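Local coordinates for folylpolyglutamate synthase protein FOLC (Mycobacterium tuberculosis, PDB 2VOS) that probably uses ATP to join glutamate to dihydropteroate, giving dihydrofolate, and to lengthen the polyglutamate tail of tetrahydrofolate, at residues A25-V30 against I115-Y120; A122-I127 against F152-A157; M158-F163 against T184-A189; A192-I197 against E243-E248; A416-A421 against V430-N435. All blocks are in the same frame, centred on the assembly; numbering follows the deposited sequence.

In the fold
From the N terminus, the contacts form a series in which none encloses or crosses another. Contact 1 closes the longest loop, bringing the first turn of helix 117-140 back to helix 23-34. Contact 2 opens after a single further residue, folding helix 151-165 across helix 117-140, and contact 3 continues along helix 151-165 to the loop between strands 170-174 and 191-194. These three touch one another in turn. Contact 4 opens just after contact 3 and sets helix 239-251 against the end of strand 191-194. Contact 5 stands apart, its centre about 35 Å or more from the other centres, and closes the short connection from helix 414-425 to strand 430-432 in the glutamate ligase domain.

Contact 1. Residues A25-V30 against I115-Y120; sequences ASLLQV and ISPAQY
Leu27 and Tyr120 carry most of the apolar part of this contact, where the N-terminal helix 23-34 lies against the first turn of helix 117-140. The end of the leucine does the touching: Leu27 CD1 is 3.7 Å from Tyr120 CD2, with the two side chains running at about a right angle. The same methyl also lies against the start of the helix, 4.0 Å from Pro117 CB. One turn further along, Val30 adds a second methyl to the ring, with CG1 4.0 Å from Tyr120 CE2. The ring can meet both residues because Tyr120 CG is anti to the backbone N (chi1 176°), which carries it out toward helix 23-34. Beyond the ring, the hydroxyl is hydrogen-bonded to the carboxylate of Glu31, so the tyrosine is held to the same helix at its polar end as well.

The side-chain hydrogen bonds of 115-120 serve the helix start. Gln119 N donates to Ser116 OG at 3.2 Å, and Ser116 N donates to Gln119 OE1 at 2.9 Å; the second bond is nearly straight at 173°, its donor above the carbonyl plane. Glu23, from the facing helix, bonds to the backbone N of Ala118.

The arrangement is a helix N terminus closed by a capping box and docked through proline and tyrosine on a neighbouring helix.

Contact 2. Residues A122-I127 against F152-A157; sequences ATYREI and FEVLTA
Ile127 reaches across from helix 117-140 with a single methyl, CD1, which lies 3.8 Å from Ala157 CB on helix 151-165. Its first torsion is the telling one. At chi1 71° the CG1 branch sits in the crowded position between the backbone N and the carbonyl carbon, and the nearly extended second torsion then carries CD1 out to the other helix. There the methyl settles beside the Val154-Ala157 turn, 4.1 Å from the carbonyl oxygen Val154 O and 4.3 Å from Val154 CG1.

Val154 also serves a second partner. Val154 CG1 approaches the edge of the Tyr124 ring, close to its plane, 4.2 Å from Tyr124 CD1. The hydroxyl of that tyrosine turns elsewhere, to the carboxylate of Glu128 on its own helix.

The small residue Ala157 lies where the isoleucine arrives. The two helix segments run steeply across each other, with an angle of 103° between their directions and axes 10.4 Å apart at closest. On the far side of helix 151-165, Thr156 folds its hydroxyl back on the carbonyl of Phe152: OG1 donates to Phe152 O at 3.0 Å, while Thr156 N reaches the same oxygen from the opposite face of its plane. That hydroxyl oxygen also lies over one face of the Phe152 ring, toward the rim.

Chemically, the side chains that meet between the helices do so through carbon, with one carbonyl oxygen, Val154 O, at the margin; the hydroxyls of Tyr124 and Thr156 are bonded to their own helices. Cohesion should therefore come from close fit and burial rather than directional bonds.

Contact 3. Residues M158-F163 against T184-A189; sequences MAFAAF and TNVINA
Phe160 joins helix 151-165 to the loop between strands 170-174 and 191-194 in the Mur ligase middle domain, a member of the P-loop NTPase clan. The loop turns tightly here: Asn185 is the centre of an inverse gamma turn, spanned by a weak bond from Val186 N to Thr184 O of 2.8 Å. Val186 ends the turn and Ile187 follows, both directed at the helix.

The far end of the phenyl ring makes the contact. Its CG is anti to the carbonyl carbon (chi1 -68°), a setting that directs the ring off the helix toward the loop. Phe160 CE2 lies 3.8 Å from Val186 CG2. At the ring edge, Thr184 O is 4.0 Å from Phe160 CZ.

Thr184 is fixed through its hydroxyl, which hydrogen-bonds to the side chains of Asp182 and His68. Its side chain lies about 9 Å from that of Lys75, an ADP-binding residue, so the packing lies near the nucleotide site but not at it. Ile187, whose side chain runs at about a right angle to that of Phe160, places one methyl against two ring carbons: Ile187 CG2 is 3.6 Å from Phe160 CZ and 3.9 Å from Phe160 CE1.

Contact 4. Residues A192-I197 against E243-E248; sequences AVITPI and EVLLAE
Within 243-248, Leu245 alone meets the end of strand 191-194 and the loop after it, through CD1. Leu245 CD1 lies 3.9 Å from Ile194 CG2, methyl against methyl, the two side chains slanting past each other. The same Leu245 CD1 approaches Ile197 CD1 more loosely, at 4.3 Å. The leucine is stretched out beyond CG (chi2 178°), which brings the tip of one branch up to both isoleucines, which lie on the same side of it. In Ile194 it is the short branch, CG2, that makes the contact.

The next shell fixes the loop that presents Ile197. The side-chain amide of Gln237 hydrogen-bonds to both Thr195 O and Ile197 N, holding the backbone on both sides of Pro196, while the hydroxyl of Thr195 bonds to the carbonyl of Asn73 in the nucleotide-binding loop. Pro196 itself touches the bound ADP. On the helix side, Glu248 forms a salt bridge with Arg180.

Strand 191-194 lies between the parallel strands 66-70 and 231-234, and the helix covers one side of it. The chemistry implied is a division of labour: buried aliphatic carbons seat the helix on the sheet, and the adjoining polar groups shape the loop beside the nucleotide.

Contact 5. Residues A416-A421 against V430-N435; sequences ALALAA and VRTAEN
Ala421 N donates to Leu417 O at 2.8 Å, a helical bond that steadies the turn whose alanines rest on Val430 and Thr432. The contact belongs to a beta-alpha-beta unit in the glutamate ligase domain, formed by strand 400-403, helix 414-425 and strand 430-432. As in such a crossover, the helix segment runs back almost antiparallel to the strand it leads into, at 174°, with axes 8.7 Å apart.

Val430, at the beginning of the strand, grips the helix with both branches. Ala421 CB sits equally close to the two methyls, 4.0 Å from Val430 CG1 and 4.0 Å from Val430 CG2. Anti to the backbone N (chi1 -177°), Val430 CG1 also comes near the helix backbone, 4.1 Å from the carbonyl oxygen Ala418 O. The small alanines let the strand come close: the alpha carbons of Ala421 and Val430 are 6.8 Å apart.

Val403, on the neighbouring parallel strand, touches Ala418, Ala421 and Thr432, so the helix rests on two strands at once. After the strand the chain enters helix 436-451, where Asn435 is the N-cap and its OD1 bonds to the backbone N of Asp438.

At the exposed edge, Thr432 turns its methyl, not its hydroxyl, to the helix, and its CG2 lies 3.7 Å from Ala418 CB.

Contact 1. Residues A25-V30 against I115-Y120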
# COMPACT_ATOMS: atom_id res chain seq x y z
N ALA A 25 18.32 -0.39 -18.69
CA ALA A 25 18.76 0.92 -19.09
C ALA A 25 17.61 1.68 -19.75
O ALA A 25 17.41 2.87 -19.47
CB ALA A 25 19.95 0.82 -20.03
N SER A 26 16.86 1.00 -20.63
CA SER A 26 15.67 1.62 -21.26
C SER A 26 14.69 2.02 -20.19
O SER A 26 14.14 3.10 -20.24
CB SER A 26 14.99 0.69 -22.28
OG SER A 26 15.85 0.45 -23.39
N LEU A 27 14.47 1.17 -19.21
CA LEU A 27 13.57 1.54 -18.13
C LEU A 27 14.04 2.83 -17.44
O LEU A 27 13.24 3.72 -17.15
CB LEU A 27 13.47 0.41 -17.12
CG LEU A 27 12.49 0.78 -16.02
CD1 LEU A 27 11.55 -0.32 -15.70
CD2 LEU A 27 13.24 1.13 -14.80
N LEU A 28 15.35 2.95 -17.20
CA LEU A 28 15.87 4.18 -16.55
C LEU A 28 15.63 5.45 -17.41
O LEU A 28 15.30 6.54 -16.91
CB LEU A 28 17.37 4.02 -16.27
CG LEU A 28 17.59 2.96 -15.16
CD1 LEU A 28 19.05 2.83 -14.72
CD2 LEU A 28 16.78 3.30 -13.96
N GLN A 29 15.79 5.29 -18.72
CA GLN A 29 15.50 6.37 -19.64
C GLN A 29 14.04 6.82 -19.50
O GLN A 29 13.73 8.02 -19.42
CB GLN A 29 15.69 5.83 -21.06
CG GLN A 29 16.39 6.68 -22.06
CD GLN A 29 16.94 5.81 -23.19
OE1 GLN A 29 16.20 5.16 -23.93
NE2 GLN A 29 18.26 5.78 -23.31
N VAL A 30 13.11 5.87 -19.52
CA VAL A 30 11.71 6.25 -19.35
C VAL A 30 11.45 6.99 -18.05
O VAL A 30 10.70 8.00 -18.05
CB VAL A 30 10.75 5.06 -19.50
CG1 VAL A 30 9.26 5.46 -19.05
CG2 VAL A 30 10.82 4.53 -20.97
N ILE A 115 5.27 -6.66 -14.34
CA ILE A 115 5.73 -6.83 -15.72
C ILE A 115 7.24 -6.62 -15.81
O ILE A 115 7.87 -6.12 -14.88
CB ILE A 115 5.02 -5.85 -16.70
CG1 ILE A 115 5.34 -4.38 -16.35
CG2 ILE A 115 3.49 -6.13 -16.71
CD1 ILE A 115 4.70 -3.40 -17.29
N SER A 116 7.85 -7.02 -16.93
CA SER A 116 9.33 -6.85 -17.04
C SER A 116 9.68 -5.42 -17.41
O SER A 116 8.83 -4.63 -17.89
CB SER A 116 9.89 -7.81 -18.10
OG SER A 116 9.35 -7.37 -19.35
N PRO A 117 10.93 -5.03 -17.17
CA PRO A 117 11.31 -3.71 -17.61
C PRO A 117 11.01 -3.51 -19.15
O PRO A 117 10.61 -2.45 -19.56
CB PRO A 117 12.84 -3.70 -17.33
CG PRO A 117 12.94 -4.58 -16.03
CD PRO A 117 12.00 -5.72 -16.42
N ALA A 118 11.22 -4.52 -19.98
CA ALA A 118 10.97 -4.37 -21.41
C ALA A 118 9.46 -4.05 -21.71
O ALA A 118 9.11 -3.17 -22.50
CB ALA A 118 11.47 -5.66 -22.13
N GLN A 119 8.57 -4.74 -21.04
CA GLN A 119 7.16 -4.55 -21.23
C GLN A 119 6.77 -3.17 -20.72
O GLN A 119 5.83 -2.57 -21.26
CB GLN A 119 6.38 -5.58 -20.43
CG GLN A 119 6.25 -6.92 -21.16
CD GLN A 119 6.15 -8.18 -20.25
OE1 GLN A 119 6.13 -8.14 -19.00
NE2 GLN A 119 6.11 -9.31 -20.92
N TYR A 120 7.43 -2.70 -19.64
CA TYR A 120 7.07 -1.39 -19.04
C TYR A 120 7.40 -0.31 -20.05
O TYR A 120 6.61 0.61 -20.31
CB TYR A 120 7.84 -1.22 -17.73
CG TYR A 120 7.69 0.10 -16.98
CD1 TYR A 120 6.74 0.24 -15.97
CD2 TYR A 120 8.53 1.19 -17.24
CE1 TYR A 120 6.61 1.45 -15.23
CE2 TYR A 120 8.39 2.45 -16.49
CZ TYR A 120 7.44 2.53 -15.49
OH TYR A 120 7.28 3.68 -14.72

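Contact 2. Residues A122-I127 against F152-A157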
# COMPACT_ATOMS: atom_id res chain seq x y z
N ALA A 122 7.83 -0.77 -23.40
CA ALA A 122 6.97 -0.92 -24.57
C ALA A 122 5.60 -0.30 -24.30
O ALA A 122 5.00 0.28 -25.17
CB ALA A 122 6.80 -2.40 -24.95
N THR A 123 5.09 -0.44 -23.07
CA THR A 123 3.79 0.15 -22.73
C THR A 123 3.85 1.68 -22.79
O THR A 123 2.98 2.30 -23.37
CB THR A 123 3.29 -0.35 -21.35
OG1 THR A 123 3.20 -1.78 -21.42
CG2 THR A 123 1.92 0.19 -21.02
N TYR A 124 4.89 2.26 -22.23
CA TYR A 124 5.08 3.71 -22.28
C TYR A 124 5.19 4.16 -23.76
O TYR A 124 4.49 5.08 -24.20
CB TYR A 124 6.36 4.10 -21.51
CG TYR A 124 6.67 5.54 -21.74
CD1 TYR A 124 5.93 6.54 -21.08
CD2 TYR A 124 7.65 5.93 -22.62
CE1 TYR A 124 6.17 7.87 -21.31
CE2 TYR A 124 7.91 7.23 -22.85
CZ TYR A 124 7.16 8.21 -22.20
OH TYR A 124 7.40 9.56 -22.45
N ARG A 125 6.05 3.50 -24.54
CA ARG A 125 6.25 3.88 -25.93
C ARG A 125 4.95 3.78 -26.70
O ARG A 125 4.66 4.61 -27.56
CB ARG A 125 7.26 2.96 -26.60
CG ARG A 125 8.74 3.14 -26.18
CD ARG A 125 9.61 2.40 -27.24
NE ARG A 125 11.02 2.78 -27.19
CZ ARG A 125 11.53 3.81 -27.87
NH1 ARG A 125 10.74 4.56 -28.65
NH2 ARG A 125 12.83 4.09 -27.77
N GLU A 126 4.15 2.75 -26.44
CA GLU A 126 2.92 2.61 -27.22
C GLU A 126 1.91 3.72 -26.92
O GLU A 126 1.26 4.20 -27.85
CB GLU A 126 2.30 1.23 -27.07
CG GLU A 126 1.18 1.14 -26.09
CD GLU A 126 0.67 -0.32 -25.97
OE1 GLU A 126 0.91 -1.11 -26.90
OE2 GLU A 126 0.04 -0.66 -24.97
N ILE A 127 1.78 4.17 -25.66
CA ILE A 127 0.89 5.30 -25.40
C ILE A 127 1.50 6.70 -25.61
O ILE A 127 0.76 7.67 -25.78
CB ILE A 127 0.18 5.23 -24.05
CG1 ILE A 127 1.16 5.50 -22.92
CG2 ILE A 127 -0.57 3.87 -23.87
CD1 ILE A 127 0.40 5.86 -21.60
N PHE A 152 1.94 10.37 -12.36
CA PHE A 152 0.93 9.43 -11.95
C PHE A 152 -0.15 9.20 -13.03
O PHE A 152 -0.58 8.04 -13.29
CB PHE A 152 0.29 9.80 -10.58
CG PHE A 152 -0.59 8.66 -10.04
CD1 PHE A 152 -0.01 7.42 -9.72
CD2 PHE A 152 -1.98 8.81 -9.94
CE1 PHE A 152 -0.79 6.35 -9.25
CE2 PHE A 152 -2.76 7.76 -9.49
CZ PHE A 152 -2.18 6.51 -9.14
N GLU A 153 -0.60 10.26 -13.69
CA GLU A 153 -1.56 10.09 -14.78
C GLU A 153 -1.03 9.15 -15.88
O GLU A 153 -1.71 8.25 -16.33
CB GLU A 153 -1.93 11.46 -15.36
CG GLU A 153 -2.91 12.18 -14.47
CD GLU A 153 -3.11 13.65 -14.88
OE1 GLU A 153 -2.44 14.14 -15.80
OE2 GLU A 153 -3.95 14.32 -14.28
N VAL A 154 0.21 9.36 -16.28
CA VAL A 154 0.82 8.51 -17.28
C VAL A 154 0.98 7.05 -16.79
O VAL A 154 0.67 6.12 -17.55
CB VAL A 154 2.17 9.09 -17.77
CG1 VAL A 154 2.79 8.14 -18.78
CG2 VAL A 154 1.93 10.49 -18.40
N LEU A 155 1.47 6.85 -15.55
CA LEU A 155 1.56 5.49 -15.02
C LEU A 155 0.21 4.81 -15.02
O LEU A 155 0.08 3.63 -15.33
CB LEU A 155 2.11 5.51 -13.60
CG LEU A 155 3.57 5.89 -13.45
CD1 LEU A 155 3.92 6.19 -11.93
CD2 LEU A 155 4.47 4.82 -14.08
N THR A 156 -0.83 5.57 -14.69
CA THR A 156 -2.15 4.99 -14.56
C THR A 156 -2.64 4.60 -15.95
O THR A 156 -3.18 3.53 -16.13
CB THR A 156 -3.09 5.97 -13.89
OG1 THR A 156 -2.68 6.11 -12.52
CG2 THR A 156 -4.59 5.47 -13.95
N ALA A 157 -2.37 5.45 -16.94
CA ALA A 157 -2.75 5.12 -18.29
C ALA A 157 -1.99 3.90 -18.79
O ALA A 157 -2.54 3.03 -19.47
CB ALA A 157 -2.53 6.33 -19.23

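Contact 3. Residues M158-F163 against T184-A189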
# COMPACT_ATOMS: atom_id res chain seq x y z
N MSE A 158 -0.70 3.86 -18.48
CA MSE A 158 0.07 2.67 -18.80
C MSE A 158 -0.53 1.39 -18.21
O MSE A 158 -0.60 0.36 -18.90
CB MSE A 158 1.54 2.84 -18.32
CG MSE A 158 2.33 3.84 -19.16
SE MSE A 158 4.03 4.21 -18.24
CE MSE A 158 4.81 2.44 -18.19
N ALA A 159 -0.93 1.42 -16.93
CA ALA A 159 -1.47 0.20 -16.32
C ALA A 159 -2.74 -0.21 -17.13
O ALA A 159 -2.95 -1.43 -17.49
CB ALA A 159 -1.81 0.46 -14.84
N PHE A 160 -3.62 0.75 -17.37
CA PHE A 160 -4.89 0.45 -18.03
C PHE A 160 -4.67 -0.08 -19.45
O PHE A 160 -5.42 -0.98 -19.87
CB PHE A 160 -5.84 1.69 -18.10
CG PHE A 160 -6.37 2.13 -16.75
CD1 PHE A 160 -6.64 1.19 -15.76
CD2 PHE A 160 -6.62 3.47 -16.49
CE1 PHE A 160 -7.12 1.56 -14.50
CE2 PHE A 160 -7.17 3.86 -15.21
CZ PHE A 160 -7.40 2.90 -14.23
N ALA A 161 -3.72 0.50 -20.18
CA ALA A 161 -3.37 0.02 -21.56
C ALA A 161 -2.81 -1.40 -21.46
O ALA A 161 -3.14 -2.31 -22.24
CB ALA A 161 -2.31 0.95 -22.16
N ALA A 162 -1.91 -1.61 -20.49
CA ALA A 162 -1.27 -2.91 -20.38
C ALA A 162 -2.33 -3.96 -20.02
O ALA A 162 -2.24 -5.14 -20.45
CB ALA A 162 -0.20 -2.86 -19.27
N PHE A 163 -3.33 -3.59 -19.22
CA PHE A 163 -4.33 -4.59 -18.84
C PHE A 163 -5.14 -5.01 -20.07
O PHE A 163 -5.56 -6.16 -20.17
CB PHE A 163 -5.31 -4.06 -17.75
CG PHE A 163 -4.62 -3.74 -16.43
CD1 PHE A 163 -3.36 -4.30 -16.12
CD2 PHE A 163 -5.22 -2.87 -15.51
CE1 PHE A 163 -2.75 -4.00 -14.89
CE2 PHE A 163 -4.63 -2.57 -14.27
CZ PHE A 163 -3.40 -3.12 -13.97
N THR A 184 -7.07 7.28 -11.22
CA THR A 184 -7.65 5.95 -11.44
C THR A 184 -9.18 6.04 -11.52
O THR A 184 -9.84 5.07 -11.87
CB THR A 184 -7.32 4.96 -10.25
OG1 THR A 184 -7.78 5.51 -8.99
CG2 THR A 184 -5.78 4.74 -10.14
N ASN A 185 -9.74 7.20 -11.16
CA ASN A 185 -11.19 7.25 -10.96
C ASN A 185 -11.96 7.46 -12.29
O ASN A 185 -12.84 8.28 -12.37
CB ASN A 185 -11.55 8.32 -9.93
CG ASN A 185 -12.96 8.12 -9.36
OD1 ASN A 185 -13.44 6.99 -9.29
ND2 ASN A 185 -13.60 9.21 -8.94
N VAL A 186 -11.62 6.68 -13.30
CA VAL A 186 -12.27 6.76 -14.59
C VAL A 186 -12.75 5.35 -14.96
O VAL A 186 -12.92 5.06 -16.16
CB VAL A 186 -11.25 7.24 -15.70
CG1 VAL A 186 -11.02 8.70 -15.55
CG2 VAL A 186 -9.90 6.48 -15.59
N ILE A 187 -12.96 4.48 -13.96
CA ILE A 187 -13.29 3.09 -14.22
C ILE A 187 -14.70 2.60 -13.82
O ILE A 187 -15.11 1.48 -14.30
CB ILE A 187 -12.27 2.15 -13.61
CG1 ILE A 187 -12.03 2.46 -12.12
CG2 ILE A 187 -10.99 2.28 -14.39
CD1 ILE A 187 -11.00 1.46 -11.44
N ASN A 188 -15.41 3.38 -12.98
CA ASN A 188 -16.78 3.04 -12.62
C ASN A 188 -16.79 1.62 -12.05
O ASN A 188 -17.58 0.80 -12.46
CB ASN A 188 -17.66 3.15 -13.88
CG ASN A 188 -19.15 3.09 -13.59
OD1 ASN A 188 -19.62 3.45 -12.50
ND2 ASN A 188 -19.92 2.67 -14.59
N ALA A 189 -15.92 1.32 -11.08
CA ALA A 189 -15.72 -0.05 -10.66
C ALA A 189 -16.99 -0.67 -10.06
O ALA A 189 -17.69 -0.02 -9.26
CB ALA A 189 -14.59 -0.12 -9.68

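Contact 4. Residues A192-I197 against E243-E248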
# COMPACT_ATOMS: atom_id res chain seq x y z
N ALA A 192 -16.07 -1.30 -5.00
CA ALA A 192 -15.22 -0.25 -4.44
C ALA A 192 -14.91 -0.62 -3.00
O ALA A 192 -15.79 -0.93 -2.21
CB ALA A 192 -15.96 1.11 -4.50
N VAL A 193 -13.65 -0.57 -2.63
CA VAL A 193 -13.26 -1.05 -1.36
C VAL A 193 -12.70 0.11 -0.61
O VAL A 193 -11.84 0.86 -1.17
CB VAL A 193 -12.16 -2.10 -1.55
CG1 VAL A 193 -11.66 -2.67 -0.22
CG2 VAL A 193 -12.65 -3.24 -2.50
N ILE A 194 -13.11 0.27 0.65
CA ILE A 194 -12.57 1.38 1.47
C ILE A 194 -11.91 0.80 2.72
O ILE A 194 -12.57 0.35 3.64
CB ILE A 194 -13.67 2.40 1.94
CG1 ILE A 194 -14.60 2.77 0.77
CG2 ILE A 194 -12.97 3.70 2.59
CD1 ILE A 194 -13.95 3.58 -0.38
N THR A 195 -10.59 0.81 2.75
CA THR A 195 -9.85 0.37 3.89
C THR A 195 -9.84 1.44 5.00
O THR A 195 -10.30 2.58 4.80
CB THR A 195 -8.40 0.00 3.46
OG1 THR A 195 -7.61 1.20 3.31
CG2 THR A 195 -8.34 -0.78 2.14
N PRO A 196 -9.29 1.09 6.17
CA PRO A 196 -9.38 2.05 7.29
C PRO A 196 -8.82 3.40 6.96
O PRO A 196 -7.74 3.51 6.41
CB PRO A 196 -8.56 1.39 8.40
CG PRO A 196 -8.84 -0.19 8.09
CD PRO A 196 -8.62 -0.16 6.56
N ILE A 197 -9.54 4.43 7.37
CA ILE A 197 -9.14 5.82 7.13
C ILE A 197 -8.62 6.49 8.42
O ILE A 197 -9.21 6.34 9.49
CB ILE A 197 -10.35 6.57 6.53
CG1 ILE A 197 -10.66 6.01 5.13
CG2 ILE A 197 -10.09 8.07 6.50
CD1 ILE A 197 -12.06 6.41 4.62
N GLU A 243 -20.36 7.33 8.70
CA GLU A 243 -21.50 8.14 8.30
C GLU A 243 -21.33 8.71 6.90
O GLU A 243 -22.21 8.58 6.02
CB GLU A 243 -21.70 9.25 9.31
N VAL A 244 -20.16 9.29 6.65
CA VAL A 244 -19.88 9.86 5.34
C VAL A 244 -19.86 8.80 4.24
O VAL A 244 -20.39 9.00 3.13
CB VAL A 244 -18.53 10.66 5.31
CG1 VAL A 244 -18.10 10.92 3.87
CG2 VAL A 244 -18.66 11.95 6.08
N LEU A 245 -19.22 7.66 4.51
CA LEU A 245 -19.16 6.63 3.51
C LEU A 245 -20.53 6.05 3.16
O LEU A 245 -20.79 5.72 1.97
CB LEU A 245 -18.24 5.47 3.99
CG LEU A 245 -16.80 5.88 4.29
CD1 LEU A 245 -16.01 4.65 4.80
CD2 LEU A 245 -16.18 6.44 3.05
N LEU A 246 -21.38 5.85 4.18
CA LEU A 246 -22.74 5.33 3.96
C LEU A 246 -23.60 6.33 3.16
O LEU A 246 -24.39 5.96 2.27
CB LEU A 246 -23.42 4.99 5.29
CG LEU A 246 -22.76 3.89 6.13
CD1 LEU A 246 -23.42 3.70 7.52
CD2 LEU A 246 -22.75 2.58 5.36
N ALA A 247 -23.45 7.61 3.51
CA ALA A 247 -24.16 8.69 2.77
C ALA A 247 -23.81 8.67 1.27
O ALA A 247 -24.69 8.70 0.41
CB ALA A 247 -23.83 10.02 3.37
N GLU A 248 -22.51 8.58 0.97
CA GLU A 248 -22.07 8.55 -0.40
C GLU A 248 -22.49 7.25 -1.08
O GLU A 248 -22.70 7.21 -2.28
CB GLU A 248 -20.54 8.69 -0.44
CG GLU A 248 -20.01 9.93 0.34
CD GLU A 248 -20.36 11.25 -0.36
OE1 GLU A 248 -19.88 11.45 -1.50
OE2 GLU A 248 -21.12 12.07 0.22

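Contact 5. Residues A416-A421 against V430-N435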
# COMPACT_ATOMS: atom_id res chain seq x y z
N ALA A 416 16.62 17.46 11.66
CA ALA A 416 15.25 17.69 12.08
C ALA A 416 14.66 16.40 12.67
O ALA A 416 13.94 16.45 13.66
CB ALA A 416 14.38 18.22 10.91
N LEU A 417 14.96 15.25 12.05
CA LEU A 417 14.37 13.98 12.50
C LEU A 417 14.99 13.56 13.87
O LEU A 417 14.30 13.06 14.78
CB LEU A 417 14.58 12.88 11.45
CG LEU A 417 13.98 11.50 11.75
CD1 LEU A 417 12.50 11.68 12.07
CD2 LEU A 417 14.18 10.50 10.61
N ALA A 418 16.29 13.76 14.00
CA ALA A 418 16.98 13.52 15.26
C ALA A 418 16.36 14.31 16.46
O ALA A 418 16.20 13.78 17.56
CB ALA A 418 18.49 13.93 15.12
N LEU A 419 16.12 15.59 16.26
CA LEU A 419 15.46 16.40 17.28
C LEU A 419 14.03 15.88 17.59
O LEU A 419 13.69 15.69 18.75
CB LEU A 419 15.43 17.84 16.78
CG LEU A 419 14.81 18.99 17.54
CD1 LEU A 419 15.49 19.21 18.91
CD2 LEU A 419 15.00 20.22 16.62
N ALA A 420 13.22 15.65 16.55
CA ALA A 420 11.88 15.06 16.71
C ALA A 420 11.98 13.78 17.57
O ALA A 420 11.29 13.66 18.58
CB ALA A 420 11.21 14.77 15.35
N ALA A 421 12.84 12.84 17.17
CA ALA A 421 13.11 11.61 17.91
C ALA A 421 13.51 11.88 19.36
O ALA A 421 12.99 11.24 20.28
CB ALA A 421 14.22 10.77 17.21
N VAL A 430 18.91 7.97 20.94
CA VAL A 430 18.88 8.41 19.55
C VAL A 430 20.28 8.46 18.96
O VAL A 430 21.20 8.99 19.57
CB VAL A 430 18.22 9.81 19.39
CG1 VAL A 430 18.16 10.20 17.86
CG2 VAL A 430 16.82 9.84 20.06
N ARG A 431 20.45 7.93 17.76
CA ARG A 431 21.71 8.09 17.05
C ARG A 431 21.41 8.54 15.64
O ARG A 431 20.26 8.42 15.17
CB ARG A 431 22.50 6.79 17.11
CG ARG A 431 23.10 6.63 18.52
CD ARG A 431 23.97 5.37 18.64
NE ARG A 431 24.61 5.17 19.96
CZ ARG A 431 23.94 5.02 21.11
NH1 ARG A 431 22.60 5.09 21.16
NH2 ARG A 431 24.62 4.82 22.23
N THR A 432 22.42 9.05 14.94
CA THR A 432 22.21 9.54 13.58
C THR A 432 23.19 8.87 12.63
O THR A 432 24.26 8.42 13.04
CB THR A 432 22.44 11.08 13.48
OG1 THR A 432 23.80 11.36 13.78
CG2 THR A 432 21.51 11.90 14.38
N ALA A 433 22.85 8.81 11.35
CA ALA A 433 23.79 8.30 10.36
C ALA A 433 23.44 9.00 9.04
O ALA A 433 22.27 9.25 8.77
CB ALA A 433 23.66 6.75 10.21
N GLU A 434 24.47 9.28 8.23
CA GLU A 434 24.29 10.09 7.03
C GLU A 434 23.45 9.40 5.98
O GLU A 434 22.79 10.07 5.16
CB GLU A 434 25.65 10.48 6.42
CG GLU A 434 26.54 11.36 7.35
CD GLU A 434 27.82 11.87 6.64
OE1 GLU A 434 27.85 11.90 5.37
OE2 GLU A 434 28.80 12.25 7.33
N ASN A 435 23.49 8.06 5.96
CA ASN A 435 22.73 7.34 4.96
C ASN A 435 22.30 5.97 5.51
O ASN A 435 22.74 5.52 6.59
CB ASN A 435 23.54 7.18 3.66
CG ASN A 435 24.81 6.40 3.88
OD1 ASN A 435 24.78 5.28 4.38
ND2 ASN A 435 25.94 6.99 3.52